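Local coordinates for protein aeromonas extracellular serine protease (Aeromonas sobria, PDB 3WQB) that cuts peptide bonds after paired basic residues, one of them lysine, as a calcium-binding secreted serine protease of the furin-like subtilase group, at residues A[213-225]-A[235-247]. The protein carries 1 engineered substitution. Sequence-based numbering, arbitrary orientation.
Sequences IKAAGNGFNKIAA and NGPKLPFENSNLD
Phe-220 and Pro-240 meet where the loop leaving strand 211-215 of the parallel subtilisin-fold sheet lies against the loop 235-247, which leads on to strand 255-261. Pro-240 sits over one face of the phenyl ring in a CH-pi contact, its CA 3.8 Å from the ring centroid and only 8° off the normal, while CB of the proline rests on the CD2 side. Lys-238 O lies at the ring edge, near CZ. Beyond the loop, CG1 of Ile-223 packs on CE2 of Phe-241 at 3.9 Å, the two side chains crossing at about a right angle.

Two successive backbone bonds bind the loops: Glu-242 N donates to Gly-219 O (2.8 Å) and Phe-241 N to Phe-220 O. Water 4 joins the loops further by donating to the carbonyl oxygens of Phe-220 and Leu-239.

Charged side chains add further ties. Near strand 211-215, Lys-214 NZ and Asp-247 OD2 form a long, weak salt bridge of 3.5 Å, bridged more closely by water 1; Asn-250 and the carbonyl of Tyr-178 also receive the ammonium, and Met-180 N binds OD2. Glu-242 rests its CB against Gly-219 and, with CG anti to its own nitrogen (chi1 -177°), brings OE2 to 3.4 Å from Gly-217 CA; its buried carboxylate is bonded to Ser-181 through OE1 and Ser-272 through OE2.

The contact lies near the probable active site. Asn-218, probably the oxyanion-hole asparagine as in other subtilases, has its side chain about 6 Å from that of Ala-336, an engineered residue at the predicted charge-relay position; its OD1 accepts from Thr-335 N, and its ND2 is hydrogen-bonded to the backbone of the chain of another protein. Water 3 links the segments here, accepting from Asn-218 N at 2.9 Å and donating to Glu-242 OE2 at 2.7 Å.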
loop_
_atom_site.group_PDB
_atom_site.type_symbol
_atom_site.label_atom_id
_atom_site.label_comp_id
_atom_site.label_asym_id
_atom_site.label_seq_id
_atom_site.Cartn_x
_atom_site.Cartn_y
_atom_site.Cartn_z
ATOM N N ILE A 213 -5.936 1.884 5.326
ATOM C CA ILE A 213 -4.809 2.716 4.897
ATOM C C ILE A 213 -3.656 1.792 4.545
ATOM O O ILE A 213 -3.407 0.812 5.263
ATOM C CB ILE A 213 -4.381 3.700 6.020
ATOM C CG1 ILE A 213 -5.610 4.295 6.747
ATOM C CG2 ILE A 213 -3.429 4.757 5.477
ATOM C CD1 ILE A 213 -6.522 5.170 5.893
ATOM N N LYS A 214 -2.958 2.089 3.450
ATOM C CA LYS A 214 -2.069 1.122 2.841
ATOM C C LYS A 214 -0.783 1.758 2.309
ATOM O O LYS A 214 -0.830 2.736 1.560
ATOM C CB LYS A 214 -2.822 0.424 1.703
ATOM C CG LYS A 214 -2.051 -0.662 0.959
ATOM C CD LYS A 214 -1.675 -1.830 1.873
ATOM C CE LYS A 214 -1.266 -3.044 1.071
ATOM N NZ LYS A 214 0.008 -2.810 0.316
ATOM N N ALA A 215 0.366 1.201 2.700
ATOM C CA ALA A 215 1.663 1.681 2.219
ATOM C C ALA A 215 1.827 1.423 0.725
ATOM O O ALA A 215 1.545 0.319 0.246
ATOM C CB ALA A 215 2.771 0.997 2.986
ATOM N N ALA A 216 2.293 2.432 -0.013
ATOM C CA ALA A 216 2.538 2.256 -1.445
ATOM C C ALA A 216 3.706 1.337 -1.771
ATOM O O ALA A 216 3.762 0.779 -2.861
ATOM C CB ALA A 216 2.766 3.591 -2.098
ATOM N N GLY A 217 4.643 1.199 -0.832
ATOM C CA GLY A 217 5.934 0.555 -1.111
ATOM C C GLY A 217 7.085 1.545 -1.125
ATOM O O GLY A 217 6.877 2.758 -1.279
ATOM N N ASN A 218 8.292 1.006 -0.975
ATOM C CA ASN A 218 9.533 1.771 -0.933
ATOM C C ASN A 218 10.438 1.386 -2.087
ATOM O O ASN A 218 11.654 1.277 -1.908
ATOM C CB ASN A 218 10.281 1.494 0.377
ATOM C CG ASN A 218 9.475 1.855 1.597
ATOM O OD1 ASN A 218 8.578 2.705 1.549
ATOM N ND2 ASN A 218 9.807 1.229 2.707
ATOM N N GLY A 219 9.848 1.206 -3.266
ATOM C CA GLY A 219 10.579 0.657 -4.400
ATOM C C GLY A 219 10.873 1.609 -5.533
ATOM O O GLY A 219 11.015 1.158 -6.675
ATOM N N PHE A 220 10.995 2.909 -5.267
ATOM C CA PHE A 220 11.409 3.785 -6.368
ATOM C C PHE A 220 12.693 3.308 -7.040
ATOM O O PHE A 220 12.795 3.358 -8.254
ATOM C CB PHE A 220 11.536 5.257 -5.970
ATOM C CG PHE A 220 11.367 6.181 -7.136
ATOM C CD1 PHE A 220 12.451 6.495 -7.964
ATOM C CD2 PHE A 220 10.113 6.706 -7.443
ATOM C CE1 PHE A 220 12.284 7.329 -9.080
ATOM C CE2 PHE A 220 9.938 7.539 -8.543
ATOM C CZ PHE A 220 11.027 7.851 -9.366
ATOM N N ASN A 221 13.626 2.808 -6.235
ATOM C CA ASN A 221 14.940 2.411 -6.724
ATOM C C ASN A 221 15.232 0.914 -6.607
ATOM O O ASN A 221 15.872 0.326 -7.486
ATOM C CB ASN A 221 16.023 3.212 -5.992
ATOM C CG ASN A 221 15.848 4.709 -6.155
ATOM O OD1 ASN A 221 15.676 5.443 -5.175
ATOM N ND2 ASN A 221 15.884 5.170 -7.393
ATOM N N LYS A 222 14.780 0.296 -5.517
ATOM C CA LYS A 222 15.103 -1.103 -5.262
ATOM C C LYS A 222 13.932 -1.827 -4.638
ATOM O O LYS A 222 13.129 -1.227 -3.918
ATOM C CB LYS A 222 16.355 -1.242 -4.370
ATOM C CG LYS A 222 16.205 -0.740 -2.942
ATOM C CD LYS A 222 17.524 -0.876 -2.196
ATOM C CE LYS A 222 17.387 -0.539 -0.709
ATOM N NZ LYS A 222 18.707 -0.619 -0.035
ATOM N N ILE A 223 13.840 -3.119 -4.927
ATOM C CA ILE A 223 12.887 -3.990 -4.258
ATOM C C ILE A 223 13.605 -5.187 -3.667
ATOM O O ILE A 223 14.693 -5.569 -4.118
ATOM C CB ILE A 223 11.733 -4.451 -5.189
ATOM C CG1 ILE A 223 12.259 -5.224 -6.410
ATOM C CG2 ILE A 223 10.875 -3.250 -5.600
ATOM C CD1 ILE A 223 11.228 -6.152 -7.042
ATOM N N ALA A 224 13.009 -5.746 -2.624
ATOM C CA ALA A 224 13.501 -6.952 -1.990
ATOM C C ALA A 224 12.414 -8.001 -2.063
ATOM O O ALA A 224 11.235 -7.714 -1.818
ATOM C CB ALA A 224 13.888 -6.675 -0.539
ATOM N N ALA A 225 12.814 -9.217 -2.403
ATOM C CA ALA A 225 11.888 -10.315 -2.588
ATOM C C ALA A 225 12.630 -11.627 -2.399
ATOM O O ALA A 225 13.637 -11.886 -3.074
ATOM C CB ALA A 225 11.266 -10.245 -3.980
ATOM N N ASN A 235 21.871 4.152 -16.816
ATOM C CA ASN A 235 21.408 5.530 -16.837
ATOM C C ASN A 235 20.042 5.694 -17.492
ATOM O O ASN A 235 19.844 6.565 -18.345
ATOM C CB ASN A 235 22.448 6.428 -17.509
ATOM C CG ASN A 235 23.717 6.582 -16.681
ATOM O OD1 ASN A 235 23.702 6.448 -15.446
ATOM N ND2 ASN A 235 24.831 6.858 -17.357
ATOM N N GLY A 236 19.095 4.864 -17.067
ATOM C CA GLY A 236 17.731 4.934 -17.569
ATOM C C GLY A 236 16.973 6.120 -17.007
ATOM O O GLY A 236 17.419 6.774 -16.065
ATOM N N PRO A 237 15.792 6.399 -17.577
ATOM C CA PRO A 237 14.944 7.482 -17.093
ATOM C C PRO A 237 14.534 7.259 -15.644
ATOM O O PRO A 237 14.435 6.112 -15.192
ATOM C CB PRO A 237 13.725 7.410 -18.011
ATOM C CG PRO A 237 14.189 6.695 -19.217
ATOM C CD PRO A 237 15.219 5.729 -18.755
ATOM N N LYS A 238 14.289 8.353 -14.932
ATOM C CA LYS A 238 13.991 8.297 -13.500
ATOM C C LYS A 238 12.521 7.939 -13.235
ATOM O O LYS A 238 11.757 8.703 -12.641
ATOM C CB LYS A 238 14.396 9.604 -12.818
ATOM C CG LYS A 238 15.899 9.869 -12.884
ATOM C CD LYS A 238 16.249 11.252 -12.354
ATOM C CE LYS A 238 17.754 11.513 -12.412
ATOM N NZ LYS A 238 18.505 10.739 -11.394
ATOM N N LEU A 239 12.147 6.751 -13.694
ATOM C CA LEU A 239 10.836 6.162 -13.443
ATOM C C LEU A 239 10.942 5.201 -12.270
ATOM O O LEU A 239 11.984 4.580 -12.077
ATOM C CB LEU A 239 10.383 5.396 -14.683
ATOM C CG LEU A 239 10.106 6.272 -15.911
ATOM C CD1 LEU A 239 9.837 5.431 -17.135
ATOM C CD2 LEU A 239 8.935 7.202 -15.656
ATOM N N PRO A 240 9.862 5.055 -11.488
ATOM C CA PRO A 240 9.946 4.138 -10.354
ATOM C C PRO A 240 10.196 2.704 -10.805
ATOM O O PRO A 240 9.646 2.253 -11.815
ATOM C CB PRO A 240 8.552 4.254 -9.720
ATOM C CG PRO A 240 7.666 4.662 -10.861
ATOM C CD PRO A 240 8.513 5.634 -11.630
ATOM N N PHE A 241 11.017 1.983 -10.056
ATOM C CA PHE A 241 11.169 0.565 -10.315
ATOM C C PHE A 241 9.860 -0.128 -9.908
ATOM O O PHE A 241 9.291 -0.915 -10.666
ATOM C CB PHE A 241 12.393 0.036 -9.557
ATOM C CG PHE A 241 12.880 -1.325 -10.010
ATOM C CD1 PHE A 241 12.875 -1.697 -11.356
ATOM C CD2 PHE A 241 13.391 -2.225 -9.078
ATOM C CE1 PHE A 241 13.362 -2.949 -11.753
ATOM C CE2 PHE A 241 13.875 -3.476 -9.468
ATOM C CZ PHE A 241 13.867 -3.832 -10.810
ATOM N N GLU A 242 9.376 0.183 -8.712
ATOM C CA GLU A 242 8.069 -0.280 -8.268
ATOM C C GLU A 242 7.005 0.789 -8.469
ATOM O O GLU A 242 6.936 1.765 -7.728
ATOM C CB GLU A 242 8.143 -0.684 -6.804
ATOM C CG GLU A 242 6.873 -1.259 -6.242
ATOM C CD GLU A 242 7.115 -1.870 -4.906
ATOM O OE1 GLU A 242 7.425 -3.080 -4.871
ATOM O OE2 GLU A 242 7.034 -1.137 -3.898
ATOM N N ASN A 243 6.197 0.607 -9.504
ATOM C CA ASN A 243 4.966 1.346 -9.616
ATOM C C ASN A 243 4.007 0.767 -8.583
ATOM O O ASN A 243 3.948 -0.451 -8.408
ATOM C CB ASN A 243 4.417 1.204 -11.028
ATOM C CG ASN A 243 3.199 2.047 -11.264
ATOM O OD1 ASN A 243 2.128 1.764 -10.728
ATOM N ND2 ASN A 243 3.338 3.076 -12.088
ATOM N N SER A 244 3.287 1.636 -7.874
ATOM C CA SER A 244 2.375 1.208 -6.810
ATOM C C SER A 244 1.141 0.401 -7.247
ATOM O O SER A 244 0.416 -0.131 -6.397
ATOM C CB SER A 244 1.973 2.417 -5.964
ATOM O OG SER A 244 1.426 3.451 -6.756
ATOM N N ASN A 245 0.903 0.318 -8.556
ATOM C CA ASN A 245 -0.132 -0.573 -9.094
ATOM C C ASN A 245 0.334 -2.028 -9.255
ATOM O O ASN A 245 -0.470 -2.896 -9.592
ATOM C CB ASN A 245 -0.676 -0.049 -10.436
ATOM C CG ASN A 245 -1.935 0.802 -10.286
ATOM O OD1 ASN A 245 -2.787 0.527 -9.453
ATOM N ND2 ASN A 245 -2.075 1.812 -11.141
ATOM N N LEU A 246 1.619 -2.315 -9.028
ATOM C CA LEU A 246 2.086 -3.697 -9.204
ATOM C C LEU A 246 1.559 -4.667 -8.149
ATOM O O LEU A 246 1.244 -5.812 -8.466
ATOM C CB LEU A 246 3.608 -3.789 -9.290
ATOM C CG LEU A 246 4.275 -3.130 -10.492
ATOM C CD1 LEU A 246 5.793 -3.253 -10.377
ATOM C CD2 LEU A 246 3.766 -3.719 -11.807
ATOM N N ASP A 247 1.457 -4.219 -6.904
ATOM C CA ASP A 247 0.923 -5.067 -5.841
ATOM C C ASP A 247 -0.597 -5.087 -5.998
ATOM O O ASP A 247 -1.232 -4.037 -5.883
ATOM C CB ASP A 247 1.341 -4.513 -4.472
ATOM C CG ASP A 247 0.691 -5.245 -3.298
ATOM O OD1 ASP A 247 -0.225 -6.082 -3.497
ATOM O OD2 ASP A 247 1.117 -4.963 -2.157
HETATM O O HOH W 1 -0.112 -5.768 -0.023
HETATM O O HOH W 2 2.401 -1.926 -1.271
HETATM O O HOH W 3 8.547 -1.766 -1.771
HETATM O O HOH W 4 14.147 4.436 -10.476
#